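Local coordinates for protein CbbY (Rhodobacter sphaeroides, PDB 4UAS) that selectively dephosphorylates xylulose-1,5-bisphosphate, a potent Rubisco inhibitor, as a magnesium-dependent phosphatase of the HAD superfamily, at residues E15-T27 with W35-T47. Sequence-based numbering, arbitrary orientation. Where two conformers were deposited one is given.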
ATOM      1  N   GLU A  15      -0.540   2.479   8.966  1.00  9.03           N
ATOM      2  CA  GLU A  15       0.530   1.529   9.296  1.00  9.63           C
ATOM      3  C   GLU A  15      -0.111   0.138   9.415  1.00  9.18           C
ATOM      4  O   GLU A  15      -0.731  -0.208  10.433  1.00 11.23           O
ATOM      5  CB  GLU A  15       1.200   1.902  10.600  1.00 12.66           C
ATOM      6  CG  GLU A  15       2.290   2.916  10.456  1.00 20.77           C
ATOM      7  CD  GLU A  15       3.671   2.262   9.825  1.00 24.88           C
ATOM      8  OE1 GLU A  15       4.667   2.968   9.940  1.00 24.92           O
ATOM      9  OE2 GLU A  15       3.893   1.002   9.408  1.00 22.82           O
ATOM     10  N   THR A  16       0.033  -0.661   8.368  1.00  8.72           N
ATOM     11  CA  THR A  16      -0.605  -1.977   8.259  1.00  9.27           C
ATOM     12  C   THR A  16       0.352  -3.118   8.342  1.00  9.30           C
ATOM     13  O   THR A  16      -0.072  -4.274   8.491  1.00  9.29           O
ATOM     14  CB  THR A  16      -1.296  -2.112   6.880  1.00  9.65           C
ATOM     15  OG1 THR A  16      -0.300  -1.877   5.904  1.00 10.33           O
ATOM     16  CG2 THR A  16      -2.453  -1.119   6.719  1.00 11.91           C
ATOM     17  N   GLU A  17       1.678  -2.918   8.134  1.00  9.06           N
ATOM     18  CA  GLU A  17       2.559  -4.063   7.897  1.00  9.53           C
ATOM     19  C   GLU A  17       2.731  -4.919   9.090  1.00  8.95           C
ATOM     20  O   GLU A  17       2.893  -6.159   8.903  1.00  9.57           O
ATOM     21  CB  GLU A  17       3.880  -3.690   7.305  1.00 11.88           C
ATOM     22  CG  GLU A  17       3.733  -3.294   5.827  1.00 13.52           C
ATOM     23  CD  GLU A  17       3.343  -4.379   4.854  1.00 12.33           C
ATOM     24  OE1 GLU A  17       3.129  -5.575   5.179  1.00 11.13           O
ATOM     25  OE2 GLU A  17       3.172  -4.042   3.660  1.00 15.41           O
ATOM     26  N   GLU A  18       2.695  -4.432  10.339  1.00  9.23           N
ATOM     27  CA  GLU A  18       2.774  -5.356  11.452  1.00 10.48           C
ATOM     28  C   GLU A  18       1.539  -6.213  11.497  1.00  9.48           C
ATOM     29  O   GLU A  18       1.604  -7.368  11.927  1.00 11.01           O
ATOM     30  CB  GLU A  18       2.994  -4.601  12.751  1.00 12.01           C
ATOM     31  CG  GLU A  18       4.395  -4.296  13.080  1.00 14.92           C
ATOM     32  CD  GLU A  18       5.214  -5.568  13.308  1.00 14.22           C
ATOM     33  OE1 GLU A  18       5.599  -6.133  12.333  1.00 11.88           O
ATOM     34  OE2 GLU A  18       5.569  -5.927  14.504  1.00 14.84           O
ATOM     35  N   LEU A  19       0.368  -5.691  11.114  1.00  9.51           N
ATOM     36  CA  LEU A  19      -0.814  -6.505  11.054  1.00 10.17           C
ATOM     37  C   LEU A  19      -0.712  -7.553   9.948  1.00  8.14           C
ATOM     38  O   LEU A  19      -1.174  -8.696  10.131  1.00  9.44           O
ATOM     39  CB  LEU A  19      -2.080  -5.618  10.907  1.00 10.48           C
ATOM     40  CG  LEU A  19      -3.395  -6.320  11.315  1.00 12.23           C
ATOM     41  CD1 LEU A  19      -3.444  -6.476  12.837  1.00 15.31           C
ATOM     42  CD2 LEU A  19      -4.577  -5.467  10.872  1.00 13.99           C
ATOM     43  N   HIS A  20      -0.200  -7.190   8.784  1.00  7.69           N
ATOM     44  CA  HIS A  20       0.081  -8.175   7.770  1.00  7.99           C
ATOM     45  C   HIS A  20       1.000  -9.256   8.292  1.00  8.04           C
ATOM     46  O   HIS A  20       0.764 -10.439   8.051  1.00  8.34           O
ATOM     47  CB  HIS A  20       0.727  -7.533   6.530  1.00  7.74           C
ATOM     48  CG  HIS A  20      -0.226  -6.790   5.648  1.00  8.29           C
ATOM     49  ND1 HIS A  20      -1.190  -7.427   4.922  1.00  9.16           N
ATOM     50  CD2 HIS A  20      -0.330  -5.459   5.388  1.00  8.82           C
ATOM     51  CE1 HIS A  20      -1.868  -6.501   4.258  1.00  9.08           C
ATOM     52  NE2 HIS A  20      -1.368  -5.315   4.509  1.00  9.84           N
ATOM     53  N   ARG A  21       2.087  -8.900   8.985  1.00  7.78           N
ATOM     54  CA  ARG A  21       3.028  -9.881   9.526  1.00  7.76           C
ATOM     55  C   ARG A  21       2.344 -10.831  10.471  1.00  7.63           C
ATOM     56  O   ARG A  21       2.529 -12.067  10.384  1.00  9.10           O
ATOM     57  CB  ARG A  21       4.216  -9.188  10.170  1.00  7.86           C
ATOM     58  CG  ARG A  21       5.336 -10.173  10.581  1.00  8.93           C
ATOM     59  CD  ARG A  21       6.550  -9.452  11.162  1.00  8.68           C
ATOM     60  NE  ARG A  21       6.338  -8.854  12.461  1.00  7.98           N
ATOM     61  CZ  ARG A  21       6.591  -9.437  13.630  1.00  8.39           C
ATOM     62  NH1 ARG A  21       7.046 -10.663  13.701  1.00  9.15           N
ATOM     63  NH2 ARG A  21       6.388  -8.755  14.742  1.00 10.62           N
ATOM     64  N   ARG A  22       1.481 -10.321  11.337  1.00  8.25           N
ATOM     65  CA  ARG A  22       0.699 -11.145  12.244  1.00  8.74           C
ATOM     66  C   ARG A  22      -0.174 -12.093  11.430  1.00  8.88           C
ATOM     67  O   ARG A  22      -0.291 -13.278  11.757  1.00  9.37           O
ATOM     68  CB  ARG A  22      -0.142 -10.275  13.185  1.00  9.73           C
ATOM     69  CG  ARG A  22      -1.098 -11.038  14.094  1.00 10.82           C
ATOM     70  CD  ARG A  22      -1.836 -10.117  15.068  1.00 12.96           C
ATOM     71  NE  ARG A  22      -2.777 -10.943  15.822  1.00 15.82           N
ATOM     72  CZ  ARG A  22      -3.739 -10.416  16.588  1.00 17.84           C
ATOM     73  NH1 ARG A  22      -3.855  -9.142  16.692  1.00 21.38           N
ATOM     74  NH2 ARG A  22      -4.599 -11.196  17.177  1.00 23.33           N
ATOM     75  N   ALA A  23      -0.890 -11.588  10.423  1.00  8.85           N
ATOM     76  CA  ALA A  23      -1.765 -12.429   9.631  1.00  9.05           C
ATOM     77  C   ALA A  23      -0.963 -13.549   8.957  1.00  8.13           C
ATOM     78  O   ALA A  23      -1.413 -14.696   8.875  1.00  9.58           O
ATOM     79  CB  ALA A  23      -2.500 -11.619   8.602  1.00  9.38           C
ATOM     80  N   PHE A  24       0.236 -13.240   8.402  1.00  8.06           N
ATOM     81  CA  PHE A  24       1.070 -14.278   7.841  1.00  7.73           C
ATOM     82  C   PHE A  24       1.405 -15.331   8.887  1.00  8.17           C
ATOM     83  O   PHE A  24       1.222 -16.532   8.682  1.00  9.05           O
ATOM     84  CB  PHE A  24       2.369 -13.717   7.247  1.00  8.34           C
ATOM     85  CG  PHE A  24       2.256 -13.062   5.886  1.00  8.65           C
ATOM     86  CD1 PHE A  24       2.028 -13.853   4.780  1.00  9.10           C
ATOM     87  CD2 PHE A  24       2.428 -11.700   5.716  1.00  8.16           C
ATOM     88  CE1 PHE A  24       1.975 -13.284   3.501  1.00 10.51           C
ATOM     89  CE2 PHE A  24       2.355 -11.141   4.466  1.00  8.99           C
ATOM     90  CZ  PHE A  24       2.135 -11.924   3.341  1.00 10.47           C
ATOM     91  N   ASN A  25       1.955 -14.896  10.036  1.00  8.63           N
ATOM     92  CA  ASN A  25       2.429 -15.871  11.017  1.00  9.28           C
ATOM     93  C   ASN A  25       1.313 -16.708  11.581  1.00  9.09           C
ATOM     94  O   ASN A  25       1.469 -17.921  11.794  1.00 10.28           O
ATOM     95  CB  ASN A  25       3.210 -15.145  12.122  1.00  9.24           C
ATOM     96  CG  ASN A  25       4.538 -14.660  11.639  1.00  8.71           C
ATOM     97  OD1 ASN A  25       5.172 -15.326  10.811  1.00  9.99           O
ATOM     98  ND2 ASN A  25       5.022 -13.565  12.180  1.00  8.71           N
ATOM     99  N   GLU A  26       0.145 -16.100  11.854  1.00 10.13           N
ATOM    100  CA  GLU A  26      -0.995 -16.874  12.330  1.00 10.94           C
ATOM    101  C   GLU A  26      -1.479 -17.881  11.306  1.00 10.84           C
ATOM    102  O   GLU A  26      -1.943 -18.950  11.654  1.00 12.84           O
ATOM    103  CB  GLU A  26      -2.068 -15.912  12.835  1.00 13.25           C
ATOM    104  CG  GLU A  26      -1.705 -15.179  14.102  1.00 15.08           C
ATOM    105  CD  GLU A  26      -2.795 -14.321  14.691  1.00 19.74           C
ATOM    106  OE1 GLU A  26      -3.885 -14.214  14.091  1.00 23.92           O
ATOM    107  OE2 GLU A  26      -2.529 -13.735  15.774  1.00 22.57           O
ATOM    108  N   THR A  27      -1.419 -17.497  10.038  1.00 10.40           N
ATOM    109  CA  THR A  27      -1.809 -18.398   8.949  1.00 11.51           C
ATOM    110  C   THR A  27      -0.853 -19.600   8.899  1.00 10.29           C
ATOM    111  O   THR A  27      -1.251 -20.747   8.791  1.00 11.89           O
ATOM    112  CB  THR A  27      -1.874 -17.649   7.637  1.00 10.97           C
ATOM    113  OG1 THR A  27      -2.872 -16.654   7.689  1.00 14.04           O
ATOM    114  CG2 THR A  27      -2.216 -18.634   6.501  1.00 13.49           C
ATOM    115  N   TRP A  35       7.060 -22.220   9.673  1.00 10.99           N
ATOM    116  CA  TRP A  35       7.508 -20.907   9.203  1.00 10.66           C
ATOM    117  C   TRP A  35       7.077 -19.825  10.174  1.00  9.40           C
ATOM    118  O   TRP A  35       5.976 -19.833  10.716  1.00 11.25           O
ATOM    119  CB  TRP A  35       6.887 -20.572   7.819  1.00 10.69           C
ATOM    120  CG  TRP A  35       6.938 -21.661   6.817  1.00  9.80           C
ATOM    121  CD1 TRP A  35       7.825 -22.702   6.714  1.00  9.79           C
ATOM    122  CD2 TRP A  35       6.092 -21.755   5.695  1.00 10.58           C
ATOM    123  NE1 TRP A  35       7.507 -23.476   5.636  1.00 11.25           N
ATOM    124  CE2 TRP A  35       6.452 -22.902   4.976  1.00 10.55           C
ATOM    125  CE3 TRP A  35       5.022 -20.965   5.230  1.00 12.59           C
ATOM    126  CZ2 TRP A  35       5.792 -23.289   3.809  1.00 12.01           C
ATOM    127  CZ3 TRP A  35       4.321 -21.380   4.076  1.00 12.99           C
ATOM    128  CH2 TRP A  35       4.736 -22.508   3.353  1.00 13.52           C
ATOM    129  N   PHE A  36       7.972 -18.838  10.378  1.00  9.38           N
ATOM    130  CA  PHE A  36       7.660 -17.722  11.268  1.00  9.73           C
ATOM    131  C   PHE A  36       8.553 -16.553  10.834  1.00 10.06           C
ATOM    132  O   PHE A  36       9.769 -16.723  10.721  1.00 11.05           O
ATOM    133  CB  PHE A  36       7.932 -18.079  12.747  1.00 10.45           C
ATOM    134  CG  PHE A  36       7.642 -16.958  13.637  1.00 13.64           C
ATOM    135  CD1 PHE A  36       6.286 -16.706  14.030  1.00  9.77           C
ATOM    136  CD2 PHE A  36       8.554 -16.080  14.036  1.00 14.28           C
ATOM    137  CE1 PHE A  36       5.935 -15.656  14.842  1.00 12.27           C
ATOM    138  CE2 PHE A  36       8.233 -15.005  14.821  1.00 18.78           C
ATOM    139  CZ  PHE A  36       6.927 -14.762  15.244  1.00 15.74           C
ATOM    140  N   TRP A  37       7.930 -15.428  10.538  1.00  8.88           N
ATOM    141  CA  TRP A  37       8.627 -14.247  10.111  1.00  8.35           C
ATOM    142  C   TRP A  37       8.741 -13.197  11.219  1.00  8.41           C
ATOM    143  O   TRP A  37       7.757 -12.597  11.639  1.00  9.58           O
ATOM    144  CB  TRP A  37       7.894 -13.621   8.914  1.00  9.79           C
ATOM    145  CG  TRP A  37       7.879 -14.491   7.679  1.00  8.39           C
ATOM    146  CD1 TRP A  37       8.586 -15.567   7.436  1.00 10.47           C
ATOM    147  CD2 TRP A  37       7.082 -14.235   6.497  1.00  8.32           C
ATOM    148  NE1 TRP A  37       8.305 -16.090   6.196  1.00 10.58           N
ATOM    149  CE2 TRP A  37       7.389 -15.267   5.586  1.00  8.94           C
ATOM    150  CE3 TRP A  37       6.157 -13.260   6.107  1.00  9.14           C
ATOM    151  CZ2 TRP A  37       6.815 -15.326   4.318  1.00  9.87           C
ATOM    152  CZ3 TRP A  37       5.595 -13.357   4.858  1.00  9.58           C
ATOM    153  CH2 TRP A  37       5.913 -14.359   3.968  1.00  9.31           C
ATOM    154  N   ASP A  38       9.961 -13.066  11.749  1.00  8.45           N
ATOM    155  CA  ASP A  38      10.250 -12.023  12.714  1.00  8.82           C
ATOM    156  C   ASP A  38      10.412 -10.684  12.004  1.00  9.07           C
ATOM    157  O   ASP A  38      10.448 -10.620  10.777  1.00  9.66           O
ATOM    158  CB  ASP A  38      11.386 -12.380  13.687  1.00  9.49           C
ATOM    159  CG  ASP A  38      12.703 -12.618  13.062  1.00 11.11           C
ATOM    160  OD1 ASP A  38      13.051 -12.024  12.006  1.00 11.55           O
ATOM    161  OD2 ASP A  38      13.516 -13.426  13.707  1.00 12.48           O
ATOM    162  N   ARG A  39      10.507  -9.600  12.759  1.00  9.06           N
ATOM    163  CA  ARG A  39      10.645  -8.290  12.138  1.00  9.15           C
ATOM    164  C   ARG A  39      11.858  -8.122  11.248  1.00  9.30           C
ATOM    165  O   ARG A  39      11.814  -7.488  10.209  1.00 10.12           O
ATOM    166  CB  ARG A  39      10.661  -7.170  13.168  1.00  9.96           C
ATOM    167  CG  ARG A  39       9.364  -6.856  13.766  1.00 10.42           C
ATOM    168  CD  ARG A  39       9.488  -5.744  14.764  1.00 13.24           C
ATOM    169  NE  ARG A  39       8.234  -5.232  15.212  1.00 14.46           N
ATOM    170  CZ  ARG A  39       8.116  -4.218  16.050  1.00 11.80           C
ATOM    171  NH1 ARG A  39       9.161  -3.593  16.570  1.00 15.31           N
ATOM    172  NH2 ARG A  39       6.936  -3.800  16.420  1.00 13.94           N
ATOM    173  N   GLU A  40      12.981  -8.711  11.687  1.00 10.67           N
ATOM    174  CA  GLU A  40      14.194  -8.603  10.905  1.00 12.47           C
ATOM    175  C   GLU A  40      13.994  -9.247   9.524  1.00 11.31           C
ATOM    176  O   GLU A  40      14.358  -8.670   8.482  1.00 12.98           O
ATOM    177  CB  GLU A  40      15.359  -9.271  11.669  1.00 13.96           C
ATOM    178  CG  GLU A  40      16.641  -9.312  10.888  1.00 17.38           C
ATOM    179  CD  GLU A  40      17.853  -9.791  11.688  1.00 26.78           C
ATOM    180  OE1 GLU A  40      17.836  -9.872  12.892  1.00 34.04           O
ATOM    181  OE2 GLU A  40      18.922  -9.905  11.103  1.00 35.41           O
ATOM    182  N   GLU A  41      13.434 -10.462   9.510  0.50 10.82           N
ATOM    183  CA  GLU A  41      13.232 -11.129   8.218  0.50  9.10           C
ATOM    184  C   GLU A  41      12.124 -10.402   7.427  0.50  8.92           C
ATOM    185  O   GLU A  41      12.220 -10.266   6.201  0.50 10.00           O
ATOM    186  CB  GLU A  41      12.932 -12.588   8.414  0.50  8.54           C
ATOM    187  CG  GLU A  41      12.612 -13.320   7.135  0.50  9.85           C
ATOM    188  CD  GLU A  41      12.743 -14.799   7.218  0.50 15.33           C
ATOM    189  OE1 GLU A  41      12.648 -15.335   8.309  0.50 19.53           O
ATOM    190  OE2 GLU A  41      12.966 -15.433   6.207  0.50 17.30           O
ATOM    191  N   TYR A  42      11.071  -9.955   8.088  1.00  9.02           N
ATOM    192  CA  TYR A  42       9.999  -9.302   7.357  1.00  9.00           C
ATOM    193  C   TYR A  42      10.461  -8.021   6.706  1.00  9.09           C
ATOM    194  O   TYR A  42      10.051  -7.690   5.556  1.00  9.30           O
ATOM    195  CB  TYR A  42       8.787  -9.086   8.315  1.00  9.82           C
ATOM    196  CG  TYR A  42       7.509  -8.820   7.552  1.00  8.31           C
ATOM    197  CD1 TYR A  42       6.978  -9.793   6.691  1.00  9.12           C
ATOM    198  CD2 TYR A  42       6.822  -7.617   7.646  1.00  9.67           C
ATOM    199  CE1 TYR A  42       5.783  -9.615   6.006  1.00 10.00           C
ATOM    200  CE2 TYR A  42       5.647  -7.408   6.979  1.00  9.64           C
ATOM    201  CZ  TYR A  42       5.113  -8.379   6.168  1.00  9.16           C
ATOM    202  OH  TYR A  42       3.975  -8.175   5.427  1.00  9.64           O
ATOM    203  N   ARG A  43      11.329  -7.259   7.331  1.00  9.55           N
ATOM    204  CA  ARG A  43      11.868  -6.031   6.698  1.00  9.69           C
ATOM    205  C   ARG A  43      12.543  -6.312   5.391  1.00 10.87           C
ATOM    206  O   ARG A  43      12.393  -5.546   4.455  1.00 12.23           O
ATOM    207  CB  ARG A  43      12.818  -5.355   7.681  1.00 10.76           C
ATOM    208  CG  ARG A  43      13.338  -3.990   7.167  1.00 12.57           C
ATOM    209  CD  ARG A  43      14.301  -3.337   8.142  1.00 15.82           C
ATOM    210  NE  ARG A  43      13.590  -2.972   9.362  1.00 19.85           N
ATOM    211  CZ  ARG A  43      12.967  -1.850   9.642  1.00 17.51           C
ATOM    212  NH1 ARG A  43      12.984  -0.784   8.788  1.00 21.87           N
ATOM    213  NH2 ARG A  43      12.233  -1.788  10.697  1.00 19.02           N
ATOM    214  N   GLU A  44      13.233  -7.471   5.288  1.00 10.13           N
ATOM    215  CA  GLU A  44      13.850  -7.886   4.003  1.00 11.03           C
ATOM    216  C   GLU A  44      12.804  -8.338   3.002  1.00  9.93           C
ATOM    217  O   GLU A  44      12.808  -7.902   1.835  1.00 10.87           O
ATOM    218  CB  GLU A  44      14.868  -8.969   4.258  1.00 13.87           C
ATOM    219  CG  GLU A  44      16.039  -8.574   5.165  1.00 19.23           C
ATOM    220  CD  GLU A  44      16.752  -7.316   4.692  1.00 33.22           C
ATOM    221  OE1 GLU A  44      17.133  -7.260   3.467  1.00 45.47           O
ATOM    222  OE2 GLU A  44      16.913  -6.353   5.550  1.00 37.79           O
ATOM    223  N   LEU A  45      11.897  -9.179   3.445  1.00  9.29           N
ATOM    224  CA  LEU A  45      10.864  -9.676   2.553  1.00  8.98           C
ATOM    225  C   LEU A  45       9.949  -8.597   1.985  1.00  8.91           C
ATOM    226  O   LEU A  45       9.361  -8.790   0.894  1.00  8.84           O
ATOM    227  CB  LEU A  45      10.043 -10.747   3.282  1.00  8.81           C
ATOM    228  CG  LEU A  45      10.694 -12.075   3.595  1.00 11.13           C
ATOM    229  CD1 LEU A  45       9.791 -12.938   4.468  1.00 12.63           C
ATOM    230  CD2 LEU A  45      11.093 -12.779   2.298  1.00 12.69           C
ATOM    231  N   LEU A  46       9.807  -7.489   2.694  1.00  9.09           N
ATOM    232  CA  LEU A  46       9.002  -6.375   2.256  1.00  9.55           C
ATOM    233  C   LEU A  46       9.516  -5.718   1.010  1.00  9.17           C
ATOM    234  O   LEU A  46       8.744  -4.976   0.367  1.00 10.74           O
ATOM    235  CB  LEU A  46       8.834  -5.342   3.385  1.00  9.95           C
ATOM    236  CG  LEU A  46       7.736  -5.635   4.425  1.00 10.15           C
ATOM    237  CD1 LEU A  46       7.862  -4.680   5.575  1.00 11.57           C
ATOM    238  CD2 LEU A  46       6.375  -5.518   3.799  1.00 11.34           C
ATOM    239  N   THR A  47      10.742  -5.939   0.592  1.00  8.78           N
ATOM    240  CA  THR A  47      11.258  -5.377  -0.656  1.00  9.76           C
ATOM    241  C   THR A  47      10.641  -6.054  -1.873  1.00  9.48           C
ATOM    242  O   THR A  47      10.746  -5.519  -2.978  1.00 11.79           O
ATOM    243  CB  THR A  47      12.791  -5.348  -0.770  1.00 11.63           C
ATOM    244  OG1 THR A  47      13.270  -6.708  -0.880  1.00 12.84           O
ATOM    245  CG2 THR A  47      13.404  -4.658   0.444  1.00 13.81           C
TER
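The Tyr42 ring is clasped on both faces: Arg21 CB lies over one in a CH-pi contact, 4.0 Å from the ring centroid, and Leu46 CG, from the same segment as the tyrosine, covers the other. At the ring edges sit Trp37 CZ3 and Glu17, whose OE1 accepts a 2.7 Å hydrogen bond from Tyr42 OH. Phe24 offers a face to Trp37, with CZ3 of the indole centred 3.4 Å above its plane, yet the two planes are obliquely inclined. A third flat pair is nearly parallel, the Asn25 amide lying over a face of the Phe36 ring at 17°. The same amide pairs with the backbone of Trp37, OD1 taking its N-H at 2.8 Å and ND2 giving to its O, both almost straight. Arg21 NH1 reaches that carbonyl as well, in the carbonyl plane on a lone pair. With CG anti to the backbone N (chi1 -172°) and the chain bent at chi3, the arginine also grips Glu18 side-on, NE to OE1 and NH2 to OE2. Arg39 closes on OE2 from above the carboxylate plane, NE at 2.8 Å, so one carboxylate ties two guanidinium groups together; Tyr198 OH hydrogen-bonds Glu18 OE1. An alanine in place of Arg21, lacking the CG and CD methylenes packed beside Tyr42, would probably leave Trp37 O with one side-chain donor fewer and Glu18 without one of its two arginine partners. The example illustrates how a salt-bridge network can fasten helical segments 17-27 and 39-45, their axes at 108°, while an asparagine holds the loop leading into the second; both belong to the helical cap of a HAD phosphatase, and the contact includes Glu17, a substrate-binding residue whose side chain is about 5 Å from a bound phosphate.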